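Local structure of 6-phosphofructokinase isozyme 2 (Escherichia coli, 3UMO) at residues A193-E198 / Q210-S215; R197-T200 / D204-K207; Q151-A156 / L176-I181; G131-I136 / K265-A270; N43-I48 / A55-P60. The protein catalyses the ATP-dependent phosphorylation of fructose 6-phosphate to fructose 1,6-bisphosphate, the first committing step of glycolysis, as a magnesium-dependent homodimer of the PfkB sugar kinase family. One frame throughout, in Å; residues are numbered along the deposited sequence. Where two conformers were deposited one is given.

Interaction 1 (A193-E198 / Q210-S215); sequences ALVNRE and QEIVNS
Arg197 and Glu211 join the two segments by a salt bridge at the protein surface. The arginine can be followed outward from CB. Its CG is set between the backbone N and the carbonyl carbon (chi1 61°), and from there the chain runs fully extended to NE. CG passes Val195 CG2 of its own segment at 3.8 Å. CD and NE carry the chain on past this methyl, and Val195 CG2 also lies over one face of the guanidinium, 4.1 Å above its plane. At the tip, Arg197 NH2 gives a nearly straight hydrogen bond of 2.6 Å to Glu211 OE1 (166°). This donor meets the oxygen almost along its C-O axis. Arg197 NH1 adds a weak, bent bond of 3.3 Å to the same Glu211 OE1. Both amino groups thus hold one carboxylate oxygen. The guanidinium and carboxylate planes are only 12° apart, and the carboxylate lies at the guanidinium edge, in its plane.

On the inner side, Leu194 and Ile212 reach toward each other tip to tip, with Leu194 CD2 3.6 Å from Ile212 CD1. Val195 CG1 stands farther from Ile212 CD1, at 4.5 Å. Leu172 and Leu176 also pack on Leu194, while Val221 covers Ile212.

Asn196, with positive phi, is the C-prime residue of the Schellman motif that ends helix 188-195. Arg197 N bonds back to Ser192 O there. Helices 188-195 and 204-214 pack through Leu194, Val195 and Ile212, and the salt bridge from the loop just after the Schellman-capped end joins them at the surface.

Interaction 2 (R197-T200 / D204-K207); sequences RELT and DVRK
Asp204, Leu199 and Val205 carry this contact between a loop and the first turn of the helix that follows it. Asp204 has the most surface buried. Its CB lies against Leu199 CB at 3.8 Å, and the two side chains run obliquely past each other. Leu199 CD2 comes over the same Asp204 CB at 3.9 Å, so the leucine covers the apolar part of the acid. One carboxylate oxygen, OD1, turns to the loop backbone. CG is anti to the carbonyl carbon (chi1 -78°), which turns OD1 back toward the residues that precede the helix. There it accepts a hydrogen bond from Gln201 N. The Thr200 side chain lies beside Asp204 and points the same way, with Thr200 OG1 4.1 Å from Asp204 OD1.

Leu199 has a second neighbour in Val205. The two side chains cross at about a right angle, and Leu199 CD1 is 4.1 Å from Val205 CG2.

A water joins the outer part of the contact. It accepts a hydrogen bond from Arg197 NH2 at 2.8 Å and donates one to Asp204 O at 2.9 Å. This ties the arginine to the helix backbone, while Glu211 takes the same NH2 in a salt bridge.

Segment 197-200 belongs to the loop between helices 188-195 and 204-214. Leu191 of the first helix touches both Leu199 and Val205, so the leucine is packed between the two helices. Val205 also meets Pro245 of the second subunit, so the start of this helix lies at a contact between subunits.

Interaction 3 (Q151-A156 / L176-I181); sequences QLISAA and LAIGNI
Ser154 and Ile178 mark the closest backbone approach, with their CA atoms 6.3 Å apart. Segment 151-156 is regular helix. Segment 176-181 is a loop that bends past it. Gly179 has a positive phi of 85°, and at its backbone angles a CB would press on the preceding carbonyl O. Asn180 also has positive phi, and the two residues turn the chain.

Ile178 is the main side chain of the loop. Its CD1 lies 3.5 Å from Ile153 CG2, and the two isoleucines pass each other at a slant. Its other branch, CG2, rests on Ser154 CB at 3.8 Å. The first torsion of Ile178, -31°, is away from the staggered positions; with it CD1 meets Ile153 and CG2 meets Ser154. Ile181 reaches Ile153 from another direction, about perpendicular, with CD1 3.8 Å from Ile153 CG2. One methyl of Ile153 therefore meets both isoleucines.

The loop links helix 169-175 to strand 183-184. Gly179 O accepts a hydrogen bond from Gln157 NE2, a second tie to helix 146-158. Ile181 also touches Val165 of strand 162-166, and Leu152 turns to helix 115-125.

Interaction 4 (G131-I136 / K265-A270); sequences GAILVI and KLAENA
Ile133 reaches from its strand into the end of a helix and makes every close contact here with one methyl. The side chain is extended: CG1 is anti to the carbonyl carbon (chi1 -65°) and chi2 is near 170°. This carries CD1 straight out to the helix. Ile133 CD1 rests on the Ala267 backbone, 3.6 Å from CA. Ile133 CD1 is also 3.7 Å from Ala267 CB. From another side Leu266 CD1 comes within 3.7 Å of Ile133 CD1. The small alanine lets the isoleucine come down onto the helix backbone, and the leucine flanks it. All three residues are buried. Ile164 and Thr263 pack against Ile133 as well.

The other side of the helix end is looser and more polar. Glu268 and Asn269 are exposed. Lys265 NZ makes a long salt bridge of 3.6 Å to Glu268 OE2, and it has a second acidic partner in Glu274. Lys265 also makes a cation-pi contact with Phe278. The helix stops here in a Schellman motif. Asn269 takes positive phi, Asn269 N bonds to Leu266 O at 2.9 Å, and Ala270 N bonds to Lys265 O at 3.0 Å.

Strand 133-137 runs between strands 4-7 and 162-166 in the parallel sheet, and helix 254-267 packs against this strand, with Val259 and Thr263 on Val135. The opposite end of that helix carries Asp256, the active-site residue by similarity. A helix packed by aliphatic side chains on a parallel sheet is typical of the alpha/beta core of the ribokinase fold.

Interaction 5 (N43-I48 / A55-P60); sequences NVARAI and ATAIFP
Ala55 meets both Ala45 and Ile48, where strand 55-61 packs against helix 40-50. Ala55 N donates to a water at 2.9 Å, and that water donates on to Ala45 O at 3.0 Å. The water thus bridges helix and strand backbones. Ala55 CB is 3.8 Å from Ile48 CD1 and 4.1 Å from Ala45 CB. Ile48 has CG1 anti to the carbonyl carbon (chi1 -78°), which brings CD1 onto the alanine.

At Thr56 the side chain leaves the helix, and the backbone bonds to Ile4 and Thr6 of the neighbouring strand. Ala57 faces the helix again. Its CB is 4.2 Å from Ala45 CB, so one helix alanine sits over two strand alanines. These small residues allow the segment axes to come within 7.9 Å. Ile58 continues the pairing with Thr6. Phe59 then turns to helix 63-75, and Pro60 packs on Leu113.

Along the helix, Arg46 NH1 donates to Asn43 OD1 at 3.0 Å. The oxygen lies in the guanidinium plane, and the bond is fairly straight (153°). Arg46 NE is held in turn by Glu76, so Asn43 has a second-shell anchor. Asn43 is one of the substrate-binding residues and also touches Asp256.

Helix and strand run antiparallel, 165° between their directions. After a connection that also carries strands of the second sheet, helix 40-50 leads back to strand 55-61, which lies parallel beside strand 4-7. This is a helix-strand unit of the alpha/beta core of the ribokinase fold, and the first turn of the helix, with Asn43, contributes to the substrate site.

Overall arrangement
From the N terminus, interaction 5 closes first, a short loop joining helix 40-50 to strand 55-61. Interaction 4 opens next at strand 133-137 and closes only at the end of helix 254-267. This long loop holds the other three. Interaction 3 is completed by residue 181, before interaction 1 begins. Interaction 2 lies within the span of interaction 1, and the two share Arg197 and Glu198. Interactions 4 and 5 belong to the same sheet and touch through Val135 and Val44. Ile136 and Ile153 connect interactions 4 and 3. Leu176 and Leu194 lead from interaction 3 to interaction 1, toward the ATP-binding part of the fold.

Interaction 1 (A193-E198 / Q210-S215)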
# COMPACT_ATOMS: atom_id res chain seq x y z
N ALA A 193 -7.87 -16.16 -22.11
CA ALA A 193 -8.10 -17.44 -21.43
C ALA A 193 -8.97 -18.36 -22.27
O ALA A 193 -8.75 -19.57 -22.32
CB ALA A 193 -8.72 -17.22 -20.06
N LEU A 194 -9.95 -17.76 -22.95
CA LEU A 194 -10.87 -18.50 -23.80
C LEU A 194 -10.17 -19.21 -24.97
O LEU A 194 -10.38 -20.40 -25.18
CB LEU A 194 -11.96 -17.57 -24.32
CG LEU A 194 -12.99 -18.20 -25.26
CD1 LEU A 194 -13.65 -19.41 -24.60
CD2 LEU A 194 -14.03 -17.18 -25.66
N VAL A 195 -9.34 -18.48 -25.71
CA VAL A 195 -8.60 -19.10 -26.83
C VAL A 195 -7.32 -19.79 -26.37
O VAL A 195 -6.62 -20.42 -27.18
CB VAL A 195 -8.25 -18.09 -27.94
CG1 VAL A 195 -9.52 -17.53 -28.58
CG2 VAL A 195 -7.37 -16.97 -27.40
N ASN A 196 -7.02 -19.69 -25.08
CA ASN A 196 -5.85 -20.31 -24.47
C ASN A 196 -4.51 -19.94 -25.11
O ASN A 196 -3.69 -20.81 -25.43
CB ASN A 196 -6.01 -21.84 -24.41
CG ASN A 196 -5.02 -22.48 -23.45
OD1 ASN A 196 -4.49 -21.83 -22.56
ND2 ASN A 196 -4.77 -23.78 -23.64
N ARG A 197 -4.28 -18.64 -25.29
CA ARG A 197 -2.97 -18.16 -25.69
C ARG A 197 -2.77 -16.70 -25.29
O ARG A 197 -3.73 -15.95 -25.13
CB ARG A 197 -2.72 -18.36 -27.20
CG ARG A 197 -3.70 -17.63 -28.11
CD ARG A 197 -3.30 -17.77 -29.58
NE ARG A 197 -4.26 -17.12 -30.47
CZ ARG A 197 -5.34 -17.72 -30.96
NH1 ARG A 197 -5.59 -18.99 -30.65
NH2 ARG A 197 -6.17 -17.06 -31.76
N GLU A 198 -1.51 -16.33 -25.08
CA GLU A 198 -1.17 -14.93 -24.84
C GLU A 198 -1.46 -14.14 -26.10
O GLU A 198 -1.16 -14.59 -27.21
CB GLU A 198 0.30 -14.78 -24.45
CG GLU A 198 0.58 -15.02 -22.98
CD GLU A 198 -0.14 -14.02 -22.09
OE1 GLU A 198 0.19 -12.82 -22.16
OE2 GLU A 198 -1.04 -14.44 -21.34
N GLN A 210 -12.27 -13.19 -34.42
CA GLN A 210 -12.75 -13.74 -35.68
C GLN A 210 -12.79 -15.26 -35.64
O GLN A 210 -13.68 -15.87 -36.24
CB GLN A 210 -11.90 -13.25 -36.86
CG GLN A 210 -12.59 -13.42 -38.21
CD GLN A 210 -13.81 -12.54 -38.37
OE1 GLN A 210 -13.72 -11.31 -38.30
NE2 GLN A 210 -14.97 -13.16 -38.56
N GLU A 211 -11.84 -15.86 -34.93
CA GLU A 211 -11.76 -17.32 -34.79
C GLU A 211 -13.02 -17.87 -34.14
O GLU A 211 -13.55 -18.91 -34.55
CB GLU A 211 -10.53 -17.66 -33.94
CG GLU A 211 -10.11 -19.11 -33.92
CD GLU A 211 -8.98 -19.37 -32.94
OE1 GLU A 211 -8.05 -18.53 -32.84
OE2 GLU A 211 -9.02 -20.41 -32.24
N ILE A 212 -13.51 -17.17 -33.12
CA ILE A 212 -14.72 -17.57 -32.41
C ILE A 212 -15.96 -17.45 -33.30
O ILE A 212 -16.85 -18.30 -33.26
CB ILE A 212 -14.91 -16.73 -31.13
CG1 ILE A 212 -13.74 -16.99 -30.17
CG2 ILE A 212 -16.24 -17.04 -30.46
CD1 ILE A 212 -13.69 -16.01 -29.01
N VAL A 213 -16.03 -16.38 -34.09
CA VAL A 213 -17.14 -16.20 -35.00
C VAL A 213 -17.09 -17.26 -36.10
O VAL A 213 -18.08 -17.95 -36.34
CB VAL A 213 -17.15 -14.79 -35.63
CG1 VAL A 213 -18.25 -14.67 -36.67
CG2 VAL A 213 -17.32 -13.74 -34.54
N ASN A 214 -15.93 -17.41 -36.72
CA ASN A 214 -15.74 -18.40 -37.78
C ASN A 214 -16.05 -19.84 -37.34
O ASN A 214 -16.56 -20.63 -38.13
CB ASN A 214 -14.32 -18.32 -38.35
CG ASN A 214 -14.09 -17.05 -39.16
OD1 ASN A 214 -15.03 -16.35 -39.53
ND2 ASN A 214 -12.82 -16.76 -39.45
N SER A 215 -15.74 -20.16 -36.09
CA SER A 215 -15.96 -21.51 -35.58
C SER A 215 -17.44 -21.79 -35.31
O SER A 215 -17.83 -22.95 -35.10
CB SER A 215 -15.15 -21.75 -34.31
OG SER A 215 -15.65 -20.98 -33.23

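Interaction 2 (R197-T200 / D204-K207)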
# COMPACT_ATOMS: atom_id res chain seq x y z
N ARG A 197 -4.28 -18.64 -25.29
CA ARG A 197 -2.97 -18.16 -25.69
C ARG A 197 -2.77 -16.70 -25.29
O ARG A 197 -3.73 -15.95 -25.13
CB ARG A 197 -2.72 -18.36 -27.20
CG ARG A 197 -3.70 -17.63 -28.11
CD ARG A 197 -3.30 -17.77 -29.58
NE ARG A 197 -4.26 -17.12 -30.47
CZ ARG A 197 -5.34 -17.72 -30.96
NH1 ARG A 197 -5.59 -18.99 -30.65
NH2 ARG A 197 -6.17 -17.06 -31.76
N GLU A 198 -1.51 -16.33 -25.08
CA GLU A 198 -1.17 -14.93 -24.84
C GLU A 198 -1.46 -14.14 -26.10
O GLU A 198 -1.16 -14.59 -27.21
CB GLU A 198 0.30 -14.78 -24.45
CG GLU A 198 0.58 -15.02 -22.98
CD GLU A 198 -0.14 -14.02 -22.09
OE1 GLU A 198 0.19 -12.82 -22.16
OE2 GLU A 198 -1.04 -14.44 -21.34
N LEU A 199 -2.06 -12.96 -25.95
CA LEU A 199 -2.36 -12.13 -27.11
C LEU A 199 -1.41 -10.94 -27.10
O LEU A 199 -1.75 -9.84 -26.65
CB LEU A 199 -3.81 -11.66 -27.06
CG LEU A 199 -4.86 -12.77 -26.96
CD1 LEU A 199 -6.25 -12.19 -26.72
CD2 LEU A 199 -4.85 -13.64 -28.21
N THR A 200 -0.20 -11.18 -27.62
CA THR A 200 0.91 -10.24 -27.46
C THR A 200 1.19 -9.44 -28.72
O THR A 200 1.97 -8.48 -28.68
CB THR A 200 2.19 -10.99 -27.09
OG1 THR A 200 2.47 -11.98 -28.08
CG2 THR A 200 2.04 -11.68 -25.73
N ASP A 204 -3.58 -9.82 -32.64
CA ASP A 204 -4.00 -11.04 -31.94
C ASP A 204 -5.45 -11.01 -31.44
O ASP A 204 -6.15 -12.02 -31.57
CB ASP A 204 -3.05 -11.39 -30.79
CG ASP A 204 -1.77 -12.05 -31.27
OD1 ASP A 204 -0.86 -12.24 -30.43
OD2 ASP A 204 -1.66 -12.37 -32.48
N VAL A 205 -5.88 -9.89 -30.88
CA VAL A 205 -7.25 -9.77 -30.37
C VAL A 205 -8.27 -9.93 -31.49
O VAL A 205 -9.22 -10.69 -31.36
CB VAL A 205 -7.47 -8.43 -29.63
CG1 VAL A 205 -8.96 -8.15 -29.45
CG2 VAL A 205 -6.77 -8.47 -28.27
N ARG A 206 -8.05 -9.23 -32.60
CA ARG A 206 -8.97 -9.32 -33.74
C ARG A 206 -9.04 -10.74 -34.29
O ARG A 206 -10.12 -11.27 -34.54
CB ARG A 206 -8.56 -8.37 -34.86
CG ARG A 206 -9.62 -8.21 -35.94
CD ARG A 206 -9.00 -7.95 -37.30
NE ARG A 206 -8.57 -9.19 -37.94
CZ ARG A 206 -7.47 -9.30 -38.68
NH1 ARG A 206 -6.69 -8.26 -38.88
NH2 ARG A 206 -7.16 -10.47 -39.22
N LYS A 207 -7.88 -11.35 -34.49
CA LYS A 207 -7.82 -12.71 -35.00
C LYS A 207 -8.53 -13.70 -34.09
O LYS A 207 -9.28 -14.55 -34.56
CB LYS A 207 -6.38 -13.14 -35.25
CG LYS A 207 -5.79 -12.51 -36.50
CD LYS A 207 -4.30 -12.79 -36.64
CE LYS A 207 -3.74 -12.04 -37.84
NZ LYS A 207 -2.25 -12.03 -37.86
O HOH W 1 -4.87 -14.59 -31.85

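Interaction 3 (Q151-A156 / L176-I181)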
# COMPACT_ATOMS: atom_id res chain seq x y z
N GLN A 151 -25.79 -27.26 -20.48
CA GLN A 151 -27.14 -27.80 -20.66
C GLN A 151 -28.21 -26.72 -20.61
O GLN A 151 -29.18 -26.77 -21.36
CB GLN A 151 -27.44 -28.87 -19.60
CG GLN A 151 -26.71 -30.18 -19.83
CD GLN A 151 -26.72 -31.08 -18.61
OE1 GLN A 151 -27.55 -30.93 -17.71
NE2 GLN A 151 -25.78 -32.02 -18.56
N LEU A 152 -28.02 -25.73 -19.73
CA LEU A 152 -29.02 -24.68 -19.58
C LEU A 152 -29.09 -23.85 -20.85
O LEU A 152 -30.17 -23.56 -21.37
CB LEU A 152 -28.71 -23.79 -18.37
CG LEU A 152 -29.71 -22.68 -18.06
CD1 LEU A 152 -29.90 -22.53 -16.56
CD2 LEU A 152 -29.26 -21.36 -18.66
N ILE A 153 -27.92 -23.47 -21.36
CA ILE A 153 -27.84 -22.64 -22.55
C ILE A 153 -28.35 -23.39 -23.78
O ILE A 153 -29.07 -22.82 -24.60
CB ILE A 153 -26.41 -22.09 -22.75
CG1 ILE A 153 -26.12 -21.07 -21.65
CG2 ILE A 153 -26.26 -21.47 -24.12
CD1 ILE A 153 -24.66 -20.83 -21.42
N SER A 154 -28.01 -24.67 -23.89
CA SER A 154 -28.49 -25.48 -24.99
C SER A 154 -30.01 -25.58 -24.94
O SER A 154 -30.68 -25.49 -25.97
CB SER A 154 -27.88 -26.88 -24.96
OG SER A 154 -28.30 -27.64 -26.08
N ALA A 155 -30.54 -25.76 -23.74
CA ALA A 155 -31.99 -25.87 -23.53
C ALA A 155 -32.70 -24.59 -23.95
O ALA A 155 -33.74 -24.63 -24.61
CB ALA A 155 -32.28 -26.18 -22.07
N ALA A 156 -32.13 -23.45 -23.56
CA ALA A 156 -32.72 -22.16 -23.87
C ALA A 156 -32.74 -21.89 -25.37
O ALA A 156 -33.75 -21.45 -25.92
CB ALA A 156 -31.99 -21.04 -23.12
N LEU A 176 -19.89 -21.38 -24.20
CA LEU A 176 -19.70 -21.27 -25.64
C LEU A 176 -19.50 -22.64 -26.29
O LEU A 176 -19.26 -22.73 -27.50
CB LEU A 176 -18.49 -20.39 -25.95
CG LEU A 176 -18.68 -18.88 -26.02
CD1 LEU A 176 -17.44 -18.18 -25.48
CD2 LEU A 176 -18.95 -18.45 -27.45
N ALA A 177 -19.58 -23.69 -25.49
CA ALA A 177 -19.33 -25.04 -26.00
C ALA A 177 -20.40 -25.47 -27.00
O ALA A 177 -20.12 -26.22 -27.94
CB ALA A 177 -19.24 -26.04 -24.85
N ILE A 178 -21.62 -24.97 -26.81
CA ILE A 178 -22.75 -25.37 -27.63
C ILE A 178 -22.77 -24.62 -28.96
O ILE A 178 -23.25 -25.14 -29.96
CB ILE A 178 -24.10 -25.09 -26.93
CG1 ILE A 178 -23.95 -25.21 -25.42
CG2 ILE A 178 -25.18 -26.01 -27.47
CD1 ILE A 178 -23.74 -23.90 -24.70
N GLY A 179 -22.26 -23.39 -28.95
CA GLY A 179 -22.22 -22.58 -30.15
C GLY A 179 -23.51 -21.81 -30.41
O GLY A 179 -24.50 -21.98 -29.68
N ASN A 180 -23.48 -20.98 -31.44
CA ASN A 180 -24.62 -20.16 -31.85
C ASN A 180 -25.06 -19.15 -30.80
O ASN A 180 -26.21 -18.73 -30.78
CB ASN A 180 -25.80 -21.04 -32.28
CG ASN A 180 -25.48 -21.91 -33.48
OD1 ASN A 180 -24.90 -21.44 -34.46
ND2 ASN A 180 -25.84 -23.19 -33.40
N ILE A 181 -24.12 -18.76 -29.94
CA ILE A 181 -24.38 -17.71 -28.97
C ILE A 181 -24.58 -16.40 -29.73
O ILE A 181 -23.82 -16.10 -30.64
CB ILE A 181 -23.18 -17.54 -28.00
CG1 ILE A 181 -22.88 -18.86 -27.27
CG2 ILE A 181 -23.41 -16.39 -27.02
CD1 ILE A 181 -24.04 -19.41 -26.47

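Interaction 4 (G131-I136 / K265-A270)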
# COMPACT_ATOMS: atom_id res chain seq x y z
N GLY A 131 -37.71 -15.88 -28.95
CA GLY A 131 -37.37 -14.60 -29.54
C GLY A 131 -36.87 -13.60 -28.52
O GLY A 131 -36.22 -12.62 -28.87
N ALA A 132 -37.18 -13.84 -27.25
CA ALA A 132 -36.69 -12.97 -26.18
C ALA A 132 -35.20 -13.17 -25.95
O ALA A 132 -34.62 -14.18 -26.37
CB ALA A 132 -37.46 -13.22 -24.89
N ILE A 133 -34.59 -12.21 -25.26
CA ILE A 133 -33.16 -12.23 -25.01
C ILE A 133 -32.87 -12.57 -23.55
O ILE A 133 -33.50 -12.05 -22.64
CB ILE A 133 -32.54 -10.87 -25.37
CG1 ILE A 133 -32.67 -10.63 -26.88
CG2 ILE A 133 -31.08 -10.79 -24.95
CD1 ILE A 133 -32.31 -9.23 -27.31
N LEU A 134 -31.91 -13.48 -23.36
CA LEU A 134 -31.43 -13.83 -22.03
C LEU A 134 -29.95 -13.51 -21.90
O LEU A 134 -29.12 -14.02 -22.66
CB LEU A 134 -31.64 -15.32 -21.75
CG LEU A 134 -31.04 -15.77 -20.42
CD1 LEU A 134 -31.77 -15.09 -19.28
CD2 LEU A 134 -31.09 -17.30 -20.29
N VAL A 135 -29.61 -12.67 -20.94
CA VAL A 135 -28.21 -12.35 -20.67
C VAL A 135 -27.70 -13.14 -19.48
O VAL A 135 -28.13 -12.90 -18.35
CB VAL A 135 -28.01 -10.84 -20.39
CG1 VAL A 135 -26.52 -10.53 -20.21
CG2 VAL A 135 -28.60 -10.01 -21.52
N ILE A 136 -26.79 -14.07 -19.73
CA ILE A 136 -26.17 -14.84 -18.66
C ILE A 136 -24.84 -14.17 -18.32
O ILE A 136 -23.89 -14.21 -19.11
CB ILE A 136 -25.93 -16.30 -19.10
CG1 ILE A 136 -27.23 -16.91 -19.62
CG2 ILE A 136 -25.40 -17.12 -17.93
CD1 ILE A 136 -27.16 -17.32 -21.08
N LYS A 265 -29.57 -2.67 -27.78
CA LYS A 265 -29.38 -2.51 -29.22
C LYS A 265 -29.69 -3.81 -29.95
O LYS A 265 -30.25 -3.80 -31.05
CB LYS A 265 -27.96 -2.05 -29.54
CG LYS A 265 -27.71 -0.56 -29.30
CD LYS A 265 -28.74 0.30 -30.04
CE LYS A 265 -28.41 1.78 -29.94
NZ LYS A 265 -29.46 2.62 -30.59
N LEU A 266 -29.32 -4.93 -29.34
CA LEU A 266 -29.57 -6.24 -29.94
C LEU A 266 -31.07 -6.48 -30.05
O LEU A 266 -31.56 -7.00 -31.06
CB LEU A 266 -28.89 -7.34 -29.12
CG LEU A 266 -28.46 -8.62 -29.84
CD1 LEU A 266 -29.54 -9.68 -29.76
CD2 LEU A 266 -28.10 -8.34 -31.30
N ALA A 267 -31.81 -6.07 -29.02
CA ALA A 267 -33.26 -6.22 -29.00
C ALA A 267 -33.93 -5.35 -30.07
O ALA A 267 -35.03 -5.65 -30.52
CB ALA A 267 -33.82 -5.89 -27.63
N GLU A 268 -33.26 -4.27 -30.46
CA GLU A 268 -33.78 -3.37 -31.48
C GLU A 268 -33.30 -3.80 -32.86
O GLU A 268 -33.55 -3.12 -33.85
CB GLU A 268 -33.34 -1.93 -31.20
CG GLU A 268 -33.92 -1.33 -29.93
CD GLU A 268 -33.18 -0.09 -29.46
OE1 GLU A 268 -33.39 0.33 -28.30
OE2 GLU A 268 -32.38 0.46 -30.25
N ASN A 269 -32.61 -4.94 -32.89
CA ASN A 269 -31.99 -5.47 -34.11
C ASN A 269 -31.07 -4.46 -34.81
O ASN A 269 -31.08 -4.34 -36.03
CB ASN A 269 -33.05 -6.00 -35.07
CG ASN A 269 -32.51 -7.10 -35.97
OD1 ASN A 269 -32.11 -6.84 -37.11
ND2 ASN A 269 -32.48 -8.32 -35.46
N ALA A 270 -30.27 -3.75 -34.02
CA ALA A 270 -29.38 -2.73 -34.55
C ALA A 270 -28.17 -3.33 -35.27
O ALA A 270 -27.88 -4.52 -35.15
CB ALA A 270 -28.92 -1.79 -33.43

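Interaction 5 (N43-I48 / A55-P60)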
# COMPACT_ATOMS: atom_id res chain seq x y z
N ASN A 43 -26.64 -6.47 -12.43
CA ASN A 43 -26.16 -5.15 -12.83
C ASN A 43 -26.49 -4.81 -14.28
O ASN A 43 -26.75 -3.65 -14.59
CB ASN A 43 -24.67 -5.00 -12.53
CG ASN A 43 -24.41 -4.67 -11.08
OD1 ASN A 43 -25.19 -3.96 -10.45
ND2 ASN A 43 -23.31 -5.20 -10.54
N VAL A 44 -26.51 -5.81 -15.15
CA VAL A 44 -26.95 -5.61 -16.52
C VAL A 44 -28.40 -5.12 -16.52
O VAL A 44 -28.75 -4.17 -17.23
CB VAL A 44 -26.82 -6.90 -17.36
CG1 VAL A 44 -27.52 -6.75 -18.71
CG2 VAL A 44 -25.35 -7.23 -17.57
N ALA A 45 -29.24 -5.74 -15.68
CA ALA A 45 -30.64 -5.34 -15.58
C ALA A 45 -30.78 -3.91 -15.04
O ALA A 45 -31.64 -3.14 -15.49
CB ALA A 45 -31.42 -6.32 -14.71
N ARG A 46 -29.95 -3.56 -14.06
CA ARG A 46 -29.98 -2.20 -13.50
C ARG A 46 -29.54 -1.17 -14.54
O ARG A 46 -30.15 -0.10 -14.66
CB ARG A 46 -29.12 -2.12 -12.24
CG ARG A 46 -29.62 -3.01 -11.11
CD ARG A 46 -28.64 -3.02 -9.94
NE ARG A 46 -28.67 -1.77 -9.19
CZ ARG A 46 -27.58 -1.13 -8.76
NH1 ARG A 46 -26.38 -1.63 -9.01
NH2 ARG A 46 -27.70 0.01 -8.09
N ALA A 47 -28.49 -1.49 -15.30
CA ALA A 47 -28.01 -0.59 -16.35
C ALA A 47 -29.08 -0.38 -17.40
O ALA A 47 -29.28 0.73 -17.91
CB ALA A 47 -26.73 -1.14 -16.99
N ILE A 48 -29.79 -1.46 -17.73
CA ILE A 48 -30.84 -1.37 -18.73
C ILE A 48 -31.95 -0.43 -18.25
O ILE A 48 -32.45 0.39 -19.02
CB ILE A 48 -31.39 -2.77 -19.08
CG1 ILE A 48 -30.41 -3.47 -20.03
CG2 ILE A 48 -32.78 -2.66 -19.71
CD1 ILE A 48 -30.70 -4.96 -20.27
N ALA A 55 -35.57 -5.01 -17.94
CA ALA A 55 -35.07 -6.38 -17.97
C ALA A 55 -35.39 -7.07 -16.66
O ALA A 55 -35.22 -6.48 -15.59
CB ALA A 55 -33.57 -6.40 -18.24
N THR A 56 -35.83 -8.32 -16.75
CA THR A 56 -36.16 -9.09 -15.55
C THR A 56 -34.95 -9.90 -15.10
O THR A 56 -34.41 -10.70 -15.86
CB THR A 56 -37.34 -10.04 -15.80
OG1 THR A 56 -38.49 -9.26 -16.14
CG2 THR A 56 -37.65 -10.85 -14.55
N ALA A 57 -34.53 -9.68 -13.86
CA ALA A 57 -33.37 -10.38 -13.30
C ALA A 57 -33.77 -11.70 -12.65
O ALA A 57 -34.52 -11.71 -11.67
CB ALA A 57 -32.64 -9.49 -12.30
N ILE A 58 -33.24 -12.80 -13.17
CA ILE A 58 -33.48 -14.12 -12.59
C ILE A 58 -32.26 -14.49 -11.76
O ILE A 58 -31.13 -14.38 -12.25
CB ILE A 58 -33.68 -15.19 -13.69
CG1 ILE A 58 -34.80 -14.77 -14.65
CG2 ILE A 58 -33.98 -16.55 -13.07
CD1 ILE A 58 -34.90 -15.66 -15.89
N PHE A 59 -32.47 -14.91 -10.52
CA PHE A 59 -31.36 -15.26 -9.63
C PHE A 59 -31.83 -16.01 -8.38
O PHE A 59 -32.98 -15.88 -7.97
CB PHE A 59 -30.55 -14.01 -9.22
CG PHE A 59 -31.36 -12.96 -8.50
CD1 PHE A 59 -31.44 -12.96 -7.11
CD2 PHE A 59 -32.02 -11.97 -9.21
CE1 PHE A 59 -32.19 -11.99 -6.44
CE2 PHE A 59 -32.77 -10.99 -8.55
CZ PHE A 59 -32.85 -11.01 -7.16
N PRO A 60 -30.93 -16.81 -7.78
CA PRO A 60 -31.23 -17.44 -6.49
C PRO A 60 -31.03 -16.43 -5.37
O PRO A 60 -30.08 -15.64 -5.40
CB PRO A 60 -30.17 -18.54 -6.39
CG PRO A 60 -29.00 -18.00 -7.17
CD PRO A 60 -29.60 -17.20 -8.30
O HOH W 2 -34.56 -3.60 -15.65